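Local coordinates for protein aldose 1-epimerase (Escherichia coli, PDB 3NRE) that probably interconverts the alpha and beta anomers of aldose sugars, as a putative aldose 1-epimerase of the galactose mutarotase clan, at residues A[42-54]-A[141-153]. Numbering follows the deposited sequence.
Sequences VATDASCFPLVPF and TLPFGTGWHPYFP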
loop_
_atom_site.group_PDB
_atom_site.type_symbol
_atom_site.label_atom_id
_atom_site.label_comp_id
_atom_site.label_asym_id
_atom_site.label_seq_id
_atom_site.Cartn_x
_atom_site.Cartn_y
_atom_site.Cartn_z
ATOM N N VAL A 42 1.188 0.502 15.839
ATOM C CA VAL A 42 0.560 -0.572 15.120
ATOM C C VAL A 42 0.183 -0.016 13.732
ATOM O O VAL A 42 -0.562 0.976 13.600
ATOM C CB VAL A 42 -0.694 -1.060 15.867
ATOM C CG1 VAL A 42 -1.375 -2.169 15.043
ATOM C CG2 VAL A 42 -0.302 -1.541 17.337
ATOM N N ALA A 43 0.762 -0.616 12.712
ATOM C CA ALA A 43 0.629 -0.089 11.337
ATOM C C ALA A 43 -0.801 0.003 10.820
ATOM O O ALA A 43 -1.130 0.926 10.070
ATOM C CB ALA A 43 1.509 -0.892 10.362
ATOM N N THR A 44 -1.648 -0.934 11.228
ATOM C CA THR A 44 -3.056 -0.927 10.822
ATOM C C THR A 44 -3.876 0.176 11.496
ATOM O O THR A 44 -5.056 0.360 11.161
ATOM C CB THR A 44 -3.715 -2.302 11.047
ATOM O OG1 THR A 44 -3.567 -2.695 12.415
ATOM C CG2 THR A 44 -3.085 -3.349 10.097
ATOM N N ASP A 45 -3.263 0.916 12.420
ATOM C CA ASP A 45 -3.884 2.118 13.002
ATOM C C ASP A 45 -3.347 3.408 12.391
ATOM O O ASP A 45 -3.781 4.473 12.804
ATOM C CB ASP A 45 -3.626 2.212 14.486
ATOM C CG ASP A 45 -4.296 1.132 15.301
ATOM O OD1 ASP A 45 -5.380 0.629 14.893
ATOM O OD2 ASP A 45 -3.754 0.887 16.417
ATOM N N ALA A 46 -2.441 3.299 11.427
ATOM C CA ALA A 46 -1.749 4.471 10.853
ATOM C C ALA A 46 -2.489 5.026 9.640
ATOM O O ALA A 46 -3.612 4.634 9.364
ATOM C CB ALA A 46 -0.345 4.105 10.452
ATOM N N SER A 47 -1.894 5.993 8.975
ATOM C CA SER A 47 -2.478 6.578 7.740
ATOM C C SER A 47 -2.100 5.829 6.463
ATOM O O SER A 47 -2.827 5.901 5.477
ATOM C CB SER A 47 -2.001 8.025 7.574
ATOM O OG SER A 47 -2.255 8.748 8.741
ATOM N N CYS A 48 -0.925 5.190 6.470
ATOM C CA CYS A 48 -0.376 4.474 5.304
ATOM C C CYS A 48 0.791 3.641 5.762
ATOM O O CYS A 48 1.608 4.109 6.557
ATOM C CB CYS A 48 0.134 5.458 4.227
ATOM S SG CYS A 48 0.696 4.716 2.732
ATOM N N PHE A 49 0.955 2.437 5.184
ATOM C CA PHE A 49 2.161 1.666 5.447
ATOM C C PHE A 49 2.732 1.102 4.167
ATOM O O PHE A 49 1.984 0.906 3.199
ATOM C CB PHE A 49 1.935 0.571 6.527
ATOM C CG PHE A 49 0.856 -0.443 6.237
ATOM C CD1 PHE A 49 1.117 -1.556 5.463
ATOM C CD2 PHE A 49 -0.406 -0.378 6.891
ATOM C CE1 PHE A 49 0.221 -2.549 5.287
ATOM C CE2 PHE A 49 -1.351 -1.355 6.655
ATOM C CZ PHE A 49 -1.037 -2.453 5.854
ATOM N N PRO A 50 4.042 0.848 4.147
ATOM C CA PRO A 50 4.723 0.373 2.951
ATOM C C PRO A 50 4.616 -1.120 2.861
ATOM O O PRO A 50 4.444 -1.820 3.888
ATOM C CB PRO A 50 6.176 0.771 3.192
ATOM C CG PRO A 50 6.324 0.692 4.696
ATOM C CD PRO A 50 4.993 1.196 5.223
ATOM N N LEU A 51 4.650 -1.608 1.623
ATOM C CA LEU A 51 4.614 -3.040 1.354
ATOM C C LEU A 51 5.954 -3.443 0.717
ATOM O O LEU A 51 6.253 -3.029 -0.413
ATOM C CB LEU A 51 3.427 -3.330 0.382
ATOM C CG LEU A 51 2.063 -2.720 0.807
ATOM C CD1 LEU A 51 0.989 -2.947 -0.268
ATOM C CD2 LEU A 51 1.597 -3.237 2.160
ATOM N N VAL A 52 6.765 -4.190 1.462
ATOM C CA VAL A 52 8.085 -4.650 0.990
ATOM C C VAL A 52 8.468 -5.871 1.820
ATOM O O VAL A 52 8.328 -5.865 3.048
ATOM C CB VAL A 52 9.126 -3.500 1.142
ATOM C CG1 VAL A 52 9.275 -3.032 2.652
ATOM C CG2 VAL A 52 10.455 -3.944 0.627
ATOM N N PRO A 53 8.936 -6.968 1.184
ATOM C CA PRO A 53 9.413 -7.084 -0.193
ATOM C C PRO A 53 8.382 -7.609 -1.195
ATOM O O PRO A 53 8.731 -7.975 -2.320
ATOM C CB PRO A 53 10.557 -8.085 -0.037
ATOM C CG PRO A 53 10.042 -9.034 1.000
ATOM C CD PRO A 53 9.385 -8.095 2.003
ATOM N N PHE A 54 7.119 -7.647 -0.803
ATOM C CA PHE A 54 5.992 -7.805 -1.739
ATOM C C PHE A 54 4.730 -7.457 -1.020
ATOM O O PHE A 54 4.745 -7.203 0.196
ATOM C CB PHE A 54 5.913 -9.216 -2.345
ATOM C CG PHE A 54 5.806 -10.304 -1.340
ATOM C CD1 PHE A 54 4.585 -10.734 -0.899
ATOM C CD2 PHE A 54 6.928 -10.980 -0.913
ATOM C CE1 PHE A 54 4.491 -11.778 0.005
ATOM C CE2 PHE A 54 6.844 -12.025 -0.006
ATOM C CZ PHE A 54 5.618 -12.423 0.460
ATOM N N THR A 141 18.769 -15.050 -6.058
ATOM C CA THR A 141 17.765 -14.232 -6.745
ATOM C C THR A 141 16.339 -14.593 -6.285
ATOM O O THR A 141 16.029 -15.775 -6.232
ATOM C CB THR A 141 17.842 -14.510 -8.240
ATOM O OG1 THR A 141 19.148 -14.178 -8.690
ATOM C CG2 THR A 141 16.785 -13.704 -9.019
ATOM N N LEU A 142 15.520 -13.577 -5.932
ATOM C CA LEU A 142 14.094 -13.756 -5.542
ATOM C C LEU A 142 13.237 -12.705 -6.216
ATOM O O LEU A 142 13.770 -11.697 -6.701
ATOM C CB LEU A 142 13.928 -13.676 -4.036
ATOM C CG LEU A 142 14.449 -14.857 -3.210
ATOM C CD1 LEU A 142 14.430 -14.566 -1.715
ATOM C CD2 LEU A 142 13.629 -16.118 -3.481
ATOM N N PRO A 143 11.922 -12.942 -6.317
ATOM C CA PRO A 143 11.038 -11.984 -6.976
ATOM C C PRO A 143 10.450 -10.971 -5.986
ATOM O O PRO A 143 9.921 -11.353 -4.927
ATOM C CB PRO A 143 9.968 -12.900 -7.608
ATOM C CG PRO A 143 9.787 -13.971 -6.604
ATOM C CD PRO A 143 11.232 -14.232 -6.102
ATOM N N PHE A 144 10.598 -9.688 -6.331
ATOM C CA PHE A 144 10.281 -8.579 -5.469
ATOM C C PHE A 144 9.148 -7.719 -5.997
ATOM O O PHE A 144 8.903 -7.578 -7.202
ATOM C CB PHE A 144 11.506 -7.674 -5.253
ATOM C CG PHE A 144 12.551 -8.219 -4.264
ATOM C CD1 PHE A 144 13.410 -9.222 -4.637
ATOM C CD2 PHE A 144 12.748 -7.636 -3.014
ATOM C CE1 PHE A 144 14.353 -9.705 -3.764
ATOM C CE2 PHE A 144 13.738 -8.125 -2.129
ATOM C CZ PHE A 144 14.549 -9.118 -2.526
ATOM N N GLY A 145 8.491 -7.087 -5.055
ATOM C CA GLY A 145 7.531 -6.047 -5.393
ATOM C C GLY A 145 7.468 -5.003 -4.278
ATOM O O GLY A 145 7.995 -5.201 -3.209
ATOM N N THR A 146 6.780 -3.917 -4.582
ATOM C CA THR A 146 6.564 -2.799 -3.655
ATOM C C THR A 146 5.167 -2.243 -3.813
ATOM O O THR A 146 4.450 -2.473 -4.830
ATOM C CB THR A 146 7.585 -1.653 -3.927
ATOM O OG1 THR A 146 7.593 -1.369 -5.332
ATOM C CG2 THR A 146 8.951 -2.060 -3.497
ATOM N N GLY A 147 4.771 -1.493 -2.788
ATOM C CA GLY A 147 3.474 -0.879 -2.811
ATOM C C GLY A 147 3.229 -0.176 -1.528
ATOM O O GLY A 147 4.119 -0.074 -0.711
ATOM N N TRP A 148 2.024 0.347 -1.427
ATOM C CA TRP A 148 1.587 1.022 -0.226
ATOM C C TRP A 148 0.151 0.719 0.052
ATOM O O TRP A 148 -0.622 0.302 -0.827
ATOM C CB TRP A 148 1.739 2.550 -0.369
ATOM C CG TRP A 148 3.126 3.071 -0.392
ATOM C CD1 TRP A 148 3.897 3.514 0.673
ATOM C CD2 TRP A 148 3.937 3.220 -1.565
ATOM N NE1 TRP A 148 5.156 3.920 0.199
ATOM C CE2 TRP A 148 5.193 3.752 -1.155
ATOM C CE3 TRP A 148 3.739 2.925 -2.926
ATOM C CZ2 TRP A 148 6.219 4.013 -2.064
ATOM C CZ3 TRP A 148 4.758 3.156 -3.820
ATOM C CH2 TRP A 148 5.985 3.723 -3.383
ATOM N N HIS A 149 -0.196 0.991 1.315
ATOM C CA HIS A 149 -1.506 0.710 1.852
ATOM C C HIS A 149 -2.077 1.935 2.541
ATOM O O HIS A 149 -2.115 2.004 3.778
ATOM C CB HIS A 149 -1.378 -0.509 2.762
ATOM C CG HIS A 149 -2.667 -1.110 3.194
ATOM N ND1 HIS A 149 -3.529 -0.468 4.051
ATOM C CD2 HIS A 149 -3.192 -2.343 2.995
ATOM C CE1 HIS A 149 -4.550 -1.265 4.339
ATOM N NE2 HIS A 149 -4.354 -2.417 3.726
ATOM N N PRO A 150 -2.490 2.943 1.756
ATOM C CA PRO A 150 -3.049 4.145 2.373
ATOM C C PRO A 150 -4.497 3.982 2.786
ATOM O O PRO A 150 -5.288 3.317 2.087
ATOM C CB PRO A 150 -2.869 5.211 1.281
ATOM C CG PRO A 150 -2.858 4.452 0.027
ATOM C CD PRO A 150 -2.318 3.114 0.301
ATOM N N TYR A 151 -4.836 4.641 3.884
ATOM C CA TYR A 151 -6.164 4.718 4.402
ATOM C C TYR A 151 -6.717 6.116 4.152
ATOM O O TYR A 151 -6.168 7.109 4.662
ATOM C CB TYR A 151 -6.164 4.498 5.906
ATOM C CG TYR A 151 -5.765 3.097 6.369
ATOM C CD1 TYR A 151 -4.415 2.741 6.493
ATOM C CD2 TYR A 151 -6.721 2.168 6.728
ATOM C CE1 TYR A 151 -4.057 1.453 6.950
ATOM C CE2 TYR A 151 -6.348 0.910 7.205
ATOM C CZ TYR A 151 -5.045 0.572 7.276
ATOM O OH TYR A 151 -4.675 -0.680 7.753
ATOM N N PHE A 152 -7.799 6.207 3.379
ATOM C CA PHE A 152 -8.427 7.495 3.071
ATOM C C PHE A 152 -9.718 7.686 3.859
ATOM O O PHE A 152 -10.436 6.736 4.114
ATOM C CB PHE A 152 -8.806 7.536 1.602
ATOM C CG PHE A 152 -7.636 7.488 0.673
ATOM C CD1 PHE A 152 -6.954 8.653 0.363
ATOM C CD2 PHE A 152 -7.193 6.300 0.163
ATOM C CE1 PHE A 152 -5.841 8.632 -0.463
ATOM C CE2 PHE A 152 -6.092 6.273 -0.707
ATOM C CZ PHE A 152 -5.429 7.445 -1.035
ATOM N N PRO A 153 -10.082 8.954 4.177
ATOM C CA PRO A 153 -11.339 9.238 4.826
ATOM C C PRO A 153 -12.468 8.785 3.911
ATOM O O PRO A 153 -12.351 8.880 2.701
ATOM C CB PRO A 153 -11.358 10.758 4.960
ATOM C CG PRO A 153 -9.944 11.188 4.589
ATOM C CD PRO A 153 -9.277 10.147 3.885
#
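Phe-49 and His-149 stack in parallel-displaced fashion, ring centroids 4.3 Å apart and planes at 12°. The rim of the phenyl ring, at CZ, sits 3.4 Å from His-149 CG, over one face of the imidazole, while His-149 CB sits over one face of the phenyl ring in a CH-pi contact. His-149 holds CG anti to its backbone N (chi1 -168°), which carries the imidazole along the phenyl ring. Tyr-151 OH approaches the edge of the same phenyl ring, 3.6 Å from Phe-49 CE2, and also touches Thr-44 CA. On the sheet's other face Cys-48 SG lies obliquely beside the Trp-148 indole, 4.0 Å from Trp-148 CD1, in a sulfur-aromatic contact. Among the antiparallel backbone bonds, Tyr-151 N meets Ser-47 O almost straight (2.9 Å), Leu-51 N bonds Gly-147 O (2.8 Å) and His-149 N bonds Phe-49 O. Beyond the cis peptide before Pro-53, Gly-145 N reaches Pro-53 O (2.9 Å). His-149 NE2 hydrogen-bonds a PEG molecule, probably from crystallisation, beside Tyr-151; this face probably lines the sugar pocket, as in relatives. In the galactose mutarotase-type beta-sandwich, Trp-148 points between the sheets onto strand 127-136, while strand 250-256 pairs with 142-153 and meets His-149 and Tyr-151 through Cys-252.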